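Local structure of VgrG protein (Vibrio cholerae, 4E1C) at residues Ile25-Glu30 and Tyr362-Glu367; Ala175-Ala180 and Phe350-Val355. The protein probably uses ATP and magnesium to cross-link host actin covalently, as a VgrG effector carrying an actin cross-linking domain. All coordinates share one frame; numbering follows the deposited sequence.

Contact 1. Residues Ile25-Glu30 and Tyr362-Glu367; sequences IGIENE and YLPKTE. With MG (magnesium ion), chain E; ADP (adenosine-5'-diphosphate), chain B.
I25, I27 and N29 line the back of strand 24-32, whose other face borders the ADP site, and against them lies the loop Y362-P364 near the end of the modelled chain. I25 takes the aromatic residue: its CD1 methyl stands over one face of the Y362 ring in a CH-pi contact, 3.8 Å from the ring centroid and 16° off the normal, while CG2 reaches the CD2-CE2 side of the same ring. The Y362 hydroxyl extends onward to the carbonyl of M98. I27 packs against the next residues. With its CG1 between backbone N and carbonyl carbon (chi1 64°), CD1 meets P364 CD tip to tip at 3.7 Å, and CG2, beside the backbone N, slides past L363 CD2 at 3.9 Å. At the far end N29 OD1 touches P364 CG at 3.4 Å, but its polar partner is Q173, whose NE2 also bonds P364 O and so ties strand and loop together. M111 of helix 101-124 packs on both I27 and P364.

E28 points the opposite way. Its extended chain carries OE2 to a magnesium ion at 2.5 Å, and that metal lies 2.6 Å from ADP O3B. The I27 carbonyl accepts a weak hydrogen bond from ADP O3' (3.0 Å), and G26 CA approaches ADP O2' at 3.2 Å, where the ribose passes close to bare backbone. No hydrogen bond joins the two segments directly: the strand is held to the loop by apolar contacts and through Q173, while its other face meets nucleotide and metal.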
loop_
_atom_site.group_PDB
_atom_site.type_symbol
_atom_site.label_atom_id
_atom_site.label_comp_id
_atom_site.label_asym_id
_atom_site.label_seq_id
_atom_site.Cartn_x
_atom_site.Cartn_y
_atom_site.Cartn_z
ATOM N N ILE A 25 8.451 2.028 -7.456
ATOM C CA ILE A 25 8.026 0.776 -6.841
ATOM C C ILE A 25 8.478 0.689 -5.378
ATOM O O ILE A 25 9.579 1.105 -5.041
ATOM C CB ILE A 25 8.446 -0.465 -7.692
ATOM C CG1 ILE A 25 7.810 -1.781 -7.160
ATOM C CG2 ILE A 25 9.981 -0.565 -7.870
ATOM C CD1 ILE A 25 7.521 -2.860 -8.197
ATOM N N GLY A 26 7.575 0.200 -4.542
ATOM C CA GLY A 26 7.797 -0.066 -3.131
ATOM C C GLY A 26 7.335 -1.476 -2.872
ATOM O O GLY A 26 6.497 -1.996 -3.615
ATOM N N ILE A 27 7.910 -2.126 -1.864
ATOM C CA ILE A 27 7.531 -3.499 -1.509
ATOM C C ILE A 27 7.192 -3.594 -0.019
ATOM O O ILE A 27 7.632 -2.752 0.761
ATOM C CB ILE A 27 8.561 -4.575 -1.969
ATOM C CG1 ILE A 27 9.943 -4.420 -1.278
ATOM C CG2 ILE A 27 8.659 -4.657 -3.506
ATOM C CD1 ILE A 27 10.898 -5.650 -1.378
ATOM N N GLU A 28 6.377 -4.591 0.356
ATOM C CA GLU A 28 5.979 -4.908 1.729
ATOM C C GLU A 28 6.207 -6.383 1.892
ATOM O O GLU A 28 5.838 -7.154 1.003
ATOM C CB GLU A 28 4.506 -4.581 1.987
ATOM C CG GLU A 28 4.205 -3.099 2.077
ATOM C CD GLU A 28 2.726 -2.780 1.948
ATOM O OE1 GLU A 28 2.162 -2.930 0.837
ATOM O OE2 GLU A 28 2.129 -2.389 2.973
ATOM N N ASN A 29 6.866 -6.780 2.990
ATOM C CA ASN A 29 7.173 -8.193 3.231
ATOM C C ASN A 29 6.973 -8.591 4.688
ATOM O O ASN A 29 7.769 -8.231 5.571
ATOM C CB ASN A 29 8.612 -8.510 2.789
ATOM C CG ASN A 29 8.879 -9.965 2.450
ATOM O OD1 ASN A 29 9.823 -10.290 1.729
ATOM N ND2 ASN A 29 8.040 -10.874 2.905
ATOM N N GLU A 30 5.904 -9.338 4.937
ATOM C CA GLU A 30 5.580 -9.817 6.271
ATOM C C GLU A 30 6.420 -11.062 6.545
ATOM O O GLU A 30 6.544 -11.939 5.684
ATOM C CB GLU A 30 4.083 -10.085 6.391
ATOM C CG GLU A 30 3.599 -10.229 7.823
ATOM C CD GLU A 30 2.180 -10.738 7.961
ATOM O OE1 GLU A 30 1.617 -10.617 9.072
ATOM O OE2 GLU A 30 1.625 -11.247 6.960
ATOM N N TYR A 362 11.177 -8.115 -8.190
ATOM C CA TYR A 362 11.332 -7.004 -7.235
ATOM C C TYR A 362 11.296 -7.482 -5.785
ATOM O O TYR A 362 11.622 -6.718 -4.888
ATOM C CB TYR A 362 10.214 -5.960 -7.439
ATOM C CG TYR A 362 10.352 -5.195 -8.739
ATOM C CD1 TYR A 362 9.720 -5.633 -9.901
ATOM C CD2 TYR A 362 11.132 -4.044 -8.811
ATOM C CE1 TYR A 362 9.860 -4.942 -11.106
ATOM C CE2 TYR A 362 11.299 -3.356 -10.014
ATOM C CZ TYR A 362 10.657 -3.807 -11.159
ATOM O OH TYR A 362 10.805 -3.111 -12.328
ATOM N N LEU A 363 10.862 -8.736 -5.556
ATOM C CA LEU A 363 10.686 -9.288 -4.222
ATOM C C LEU A 363 11.828 -10.197 -3.784
ATOM O O LEU A 363 12.341 -10.965 -4.602
ATOM C CB LEU A 363 9.323 -10.023 -4.119
ATOM C CG LEU A 363 8.023 -9.187 -3.876
ATOM C CD1 LEU A 363 8.029 -8.475 -2.523
ATOM C CD2 LEU A 363 7.749 -8.176 -4.985
ATOM N N PRO A 364 12.258 -10.117 -2.498
ATOM C CA PRO A 364 13.301 -11.047 -2.027
ATOM C C PRO A 364 12.712 -12.449 -1.839
ATOM O O PRO A 364 11.538 -12.589 -1.484
ATOM C CB PRO A 364 13.746 -10.436 -0.700
ATOM C CG PRO A 364 12.514 -9.686 -0.205
ATOM C CD PRO A 364 11.756 -9.248 -1.406
ATOM N N LYS A 365 13.521 -13.486 -2.080
ATOM C CA LYS A 365 13.076 -14.873 -1.901
ATOM C C LYS A 365 14.037 -15.628 -0.998
ATOM O O LYS A 365 15.237 -15.622 -1.257
ATOM C CB LYS A 365 12.934 -15.608 -3.263
ATOM C CG LYS A 365 11.917 -15.024 -4.259
ATOM C CD LYS A 365 10.520 -14.757 -3.650
ATOM C CE LYS A 365 9.436 -14.406 -4.642
ATOM N NZ LYS A 365 9.907 -13.562 -5.774
ATOM N N THR A 366 13.520 -16.279 0.061
ATOM C CA THR A 366 14.339 -17.095 0.973
ATOM C C THR A 366 14.904 -18.288 0.179
ATOM O O THR A 366 16.102 -18.562 0.264
ATOM C CB THR A 366 13.508 -17.586 2.182
ATOM O OG1 THR A 366 12.898 -16.474 2.829
ATOM C CG2 THR A 366 14.346 -18.386 3.199
ATOM N N GLU A 367 14.040 -18.937 -0.604
ATOM C CA GLU A 367 14.399 -20.081 -1.443
ATOM C C GLU A 367 15.085 -19.690 -2.736
ATOM O O GLU A 367 16.295 -19.464 -2.761
HETATM MG MG MG E . 2.542 -1.383 5.165
HETATM P PB ADP B . 0.654 1.174 5.223
HETATM O O1B ADP B . -0.420 2.049 4.713
HETATM O O2B ADP B . 1.056 1.621 6.655
HETATM O O3B ADP B . 0.181 -0.285 5.260
HETATM P PA ADP B . 2.646 2.582 3.607
HETATM O O1A ADP B . 1.653 3.677 3.428
HETATM O O2A ADP B . 3.767 3.038 4.551
HETATM O O3A ADP B . 1.924 1.303 4.254
HETATM O "O5'" ADP B . 3.253 2.203 2.195
HETATM C "C5'" ADP B . 2.962 0.971 1.527
HETATM C "C4'" ADP B . 3.861 0.835 0.323
HETATM O "O4'" ADP B . 3.858 2.050 -0.464
HETATM C "C3'" ADP B . 5.333 0.482 0.577
HETATM O "O3'" ADP B . 5.660 -0.661 -0.203
HETATM C "C2'" ADP B . 6.079 1.719 0.077
HETATM O "O2'" ADP B . 7.388 1.521 -0.426
HETATM C "C1'" ADP B . 5.139 2.148 -1.037
HETATM N N9 ADP B . 5.357 3.493 -1.549
HETATM C C8 ADP B . 5.362 4.672 -0.850
HETATM N N7 ADP B . 5.587 5.720 -1.599
HETATM C C5 ADP B . 5.736 5.203 -2.872
HETATM C C6 ADP B . 5.961 5.804 -4.124
HETATM N N6 ADP B . 6.109 7.128 -4.292
HETATM N N1 ADP B . 6.044 5.000 -5.207
HETATM C C2 ADP B . 5.911 3.680 -5.045
HETATM N N3 ADP B . 5.699 3.000 -3.916
HETATM C C4 ADP B . 5.613 3.825 -2.858
#

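Contact 2. Residues Ala175-Ala180 and Phe350-Val355. With MG (magnesium ion), chain D; ADP (adenosine-5'-diphosphate), chain B; SO4 (sulfate ion), chain F.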
loop_
_atom_site.group_PDB
_atom_site.type_symbol
_atom_site.label_atom_id
_atom_site.label_comp_id
_atom_site.label_asym_id
_atom_site.label_seq_id
_atom_site.Cartn_x
_atom_site.Cartn_y
_atom_site.Cartn_z
ATOM N N ALA A 175 3.506 -5.441 -3.594
ATOM C CA ALA A 175 4.289 -4.453 -4.311
ATOM C C ALA A 175 3.348 -3.281 -4.583
ATOM O O ALA A 175 2.161 -3.504 -4.798
ATOM C CB ALA A 175 4.805 -5.035 -5.617
ATOM N N THR A 176 3.873 -2.033 -4.518
ATOM C CA THR A 176 3.121 -0.805 -4.780
ATOM C C THR A 176 3.819 -0.076 -5.913
ATOM O O THR A 176 5.007 0.184 -5.823
ATOM C CB THR A 176 2.935 0.048 -3.503
ATOM O OG1 THR A 176 2.122 -0.669 -2.574
ATOM C CG2 THR A 176 2.249 1.389 -3.791
ATOM N N VAL A 177 3.077 0.267 -6.971
ATOM C CA VAL A 177 3.632 0.914 -8.140
ATOM C C VAL A 177 3.060 2.309 -8.214
ATOM O O VAL A 177 1.862 2.481 -8.037
ATOM C CB VAL A 177 3.407 0.065 -9.444
ATOM C CG1 VAL A 177 3.779 0.843 -10.716
ATOM C CG2 VAL A 177 4.175 -1.264 -9.382
ATOM N N GLY A 178 3.922 3.277 -8.494
ATOM C CA GLY A 178 3.541 4.675 -8.646
ATOM C C GLY A 178 3.828 5.130 -10.058
ATOM O O GLY A 178 4.924 4.898 -10.549
ATOM N N VAL A 179 2.827 5.716 -10.740
ATOM C CA VAL A 179 2.967 6.215 -12.117
ATOM C C VAL A 179 2.382 7.626 -12.192
ATOM O O VAL A 179 1.513 7.968 -11.389
ATOM C CB VAL A 179 2.277 5.286 -13.188
ATOM C CG1 VAL A 179 2.965 3.930 -13.299
ATOM C CG2 VAL A 179 0.778 5.128 -12.931
ATOM N N ALA A 180 2.804 8.406 -13.205
ATOM C CA ALA A 180 2.238 9.726 -13.491
ATOM C C ALA A 180 0.765 9.518 -13.801
ATOM O O ALA A 180 0.426 8.649 -14.612
ATOM C CB ALA A 180 2.937 10.356 -14.694
ATOM N N PHE A 350 -0.690 2.216 -6.736
ATOM C CA PHE A 350 -1.489 1.008 -6.770
ATOM C C PHE A 350 -0.767 -0.118 -6.074
ATOM O O PHE A 350 0.410 -0.368 -6.355
ATOM C CB PHE A 350 -1.788 0.618 -8.240
ATOM C CG PHE A 350 -2.480 1.725 -8.994
ATOM C CD1 PHE A 350 -3.871 1.827 -8.989
ATOM C CD2 PHE A 350 -1.744 2.698 -9.665
ATOM C CE1 PHE A 350 -4.507 2.888 -9.641
ATOM C CE2 PHE A 350 -2.378 3.778 -10.287
ATOM C CZ PHE A 350 -3.756 3.860 -10.281
ATOM N N GLU A 351 -1.496 -0.831 -5.190
ATOM C CA GLU A 351 -0.974 -1.961 -4.447
ATOM C C GLU A 351 -1.415 -3.254 -5.108
ATOM O O GLU A 351 -2.611 -3.468 -5.337
ATOM C CB GLU A 351 -1.485 -1.890 -2.997
ATOM C CG GLU A 351 -1.054 -3.026 -2.092
ATOM C CD GLU A 351 -1.693 -2.984 -0.717
ATOM O OE1 GLU A 351 -1.905 -1.871 -0.184
ATOM O OE2 GLU A 351 -1.969 -4.071 -0.163
ATOM N N PHE A 352 -0.451 -4.135 -5.380
ATOM C CA PHE A 352 -0.740 -5.453 -5.931
ATOM C C PHE A 352 -0.914 -6.341 -4.693
ATOM O O PHE A 352 0.061 -6.605 -3.985
ATOM C CB PHE A 352 0.414 -5.934 -6.852
ATOM C CG PHE A 352 0.455 -5.188 -8.167
ATOM C CD1 PHE A 352 1.008 -3.911 -8.248
ATOM C CD2 PHE A 352 -0.086 -5.745 -9.319
ATOM C CE1 PHE A 352 0.997 -3.203 -9.460
ATOM C CE2 PHE A 352 -0.054 -5.055 -10.536
ATOM C CZ PHE A 352 0.474 -3.789 -10.597
ATOM N N ARG A 353 -2.169 -6.729 -4.393
ATOM C CA ARG A 353 -2.541 -7.560 -3.234
ATOM C C ARG A 353 -1.819 -8.898 -3.228
ATOM O O ARG A 353 -1.418 -9.386 -2.169
ATOM C CB ARG A 353 -4.072 -7.707 -3.149
ATOM C CG ARG A 353 -4.789 -6.350 -2.999
ATOM C CD ARG A 353 -4.492 -5.678 -1.645
ATOM N NE ARG A 353 -5.106 -6.444 -0.552
ATOM C CZ ARG A 353 -4.866 -6.278 0.740
ATOM N NH1 ARG A 353 -4.001 -5.366 1.154
ATOM N NH2 ARG A 353 -5.506 -7.023 1.637
ATOM N N THR A 354 -1.621 -9.452 -4.428
ATOM C CA THR A 354 -0.808 -10.619 -4.756
ATOM C C THR A 354 0.210 -10.072 -5.773
ATOM O O THR A 354 -0.175 -9.366 -6.713
ATOM C CB THR A 354 -1.684 -11.759 -5.345
ATOM O OG1 THR A 354 -2.544 -12.239 -4.320
ATOM C CG2 THR A 354 -0.862 -12.938 -5.868
ATOM N N VAL A 355 1.488 -10.392 -5.585
ATOM C CA VAL A 355 2.512 -9.961 -6.531
ATOM C C VAL A 355 2.359 -10.805 -7.826
ATOM O O VAL A 355 2.463 -12.032 -7.750
ATOM C CB VAL A 355 3.953 -10.014 -5.946
ATOM C CG1 VAL A 355 4.975 -9.496 -6.957
ATOM C CG2 VAL A 355 4.046 -9.226 -4.638
HETATM MG MG MG D . -0.427 -4.150 1.924
HETATM P PB ADP B . 0.654 1.174 5.223
HETATM O O1B ADP B . -0.420 2.049 4.713
HETATM O O2B ADP B . 1.056 1.621 6.655
HETATM O O3B ADP B . 0.181 -0.285 5.260
HETATM P PA ADP B . 2.646 2.582 3.607
HETATM O O1A ADP B . 1.653 3.677 3.428
HETATM O O2A ADP B . 3.767 3.038 4.551
HETATM O O3A ADP B . 1.924 1.303 4.254
HETATM O "O5'" ADP B . 3.253 2.203 2.195
HETATM C "C5'" ADP B . 2.962 0.971 1.527
HETATM C "C4'" ADP B . 3.861 0.835 0.323
HETATM O "O4'" ADP B . 3.858 2.050 -0.464
HETATM C "C3'" ADP B . 5.333 0.482 0.577
HETATM O "O3'" ADP B . 5.660 -0.661 -0.203
HETATM C "C2'" ADP B . 6.079 1.719 0.077
HETATM O "O2'" ADP B . 7.388 1.521 -0.426
HETATM C "C1'" ADP B . 5.139 2.148 -1.037
HETATM N N9 ADP B . 5.357 3.493 -1.549
HETATM C C8 ADP B . 5.362 4.672 -0.850
HETATM N N7 ADP B . 5.587 5.720 -1.599
HETATM C C5 ADP B . 5.736 5.203 -2.872
HETATM C C6 ADP B . 5.961 5.804 -4.124
HETATM N N6 ADP B . 6.109 7.128 -4.292
HETATM N N1 ADP B . 6.044 5.000 -5.207
HETATM C C2 ADP B . 5.911 3.680 -5.045
HETATM N N3 ADP B . 5.699 3.000 -3.916
HETATM C C4 ADP B . 5.613 3.825 -2.858
HETATM S S SO4 F . -4.352 -5.434 4.999
HETATM O O1 SO4 F . -3.592 -5.885 6.156
HETATM O O2 SO4 F . -4.861 -6.595 4.293
HETATM O O3 SO4 F . -5.450 -4.586 5.455
HETATM O O4 SO4 F . -3.466 -4.665 4.128
HETATM O O HOH W 1 0.501 0.303 -0.697
#
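V177 and F352 share one face of the antiparallel pairing between strands 167-180 and 345-352, and their side chains meet at a slant: V177 CG2, beside its backbone N, lies 3.7 Å from F352 CE1. The F352 ring also brings its edge to the A175 carbonyl, which lies near the ring plane. F350 is on this face too, its ring edge approached by V179 CG2, and L195 of helix 190-196 packs on both phenylalanine side chains. Beneath them the backbones are joined by F352 N to A175 O (2.7 Å, almost straight), V177 N to F350 O (2.8 Å) and F350 N to V177 O (2.9 Å).

T176 and E351, a non-hydrogen-bonded pair, turn to the other face, where ADP lies. T176 OG1 sits against the CB and CG of E351, and a water 2.7 Å from T176 OG1 donates to E351 OE1 in a longer bond. With CG anti to the backbone N (chi1 179°) and the chain extended beyond it, the E351 carboxylate is carried clear of T176 to a magnesium ion, which OE2 binds at 2.6 Å together with Q174 OE1. R353 NH1 meets OE2 on its syn side, 28° out of the carboxylate plane, at 2.7 Å, a salt bridge that should help fix the carboxylate's rotation. R353 then grips a sulfate, probably from the crystallisation liquor, through NH1 and through NH2, whose bond to O2 is 2.8 Å. A sheet with an apolar back and a metal-binding glutamate on the nucleotide side is consistent with the glutamine-synthetase-like fold proposed for actin cross-linking domains.

How the contacts relate
Strand 24-32 and strand 167-180 are neighbours, so the two contacts, with centres about 13 Å apart, merge into one wall of the nucleotide site. G26 O probably accepts a hydrogen bond from T176 N (2.8 Å). On the apolar side, I25 CD1 packs on V177 CG2 at 3.9 Å and L363 CD2 on V355 CG1 at 3.7 Å, giving a continuous layer. On the other side ADP touches both contacts, and E28 of strand 24-32 and E351 of strand 345-352 each hold one of two neighbouring magnesium ions, 5.2 Å apart. Along the chain, contact 2 is nested within the loop that contact 1 closes.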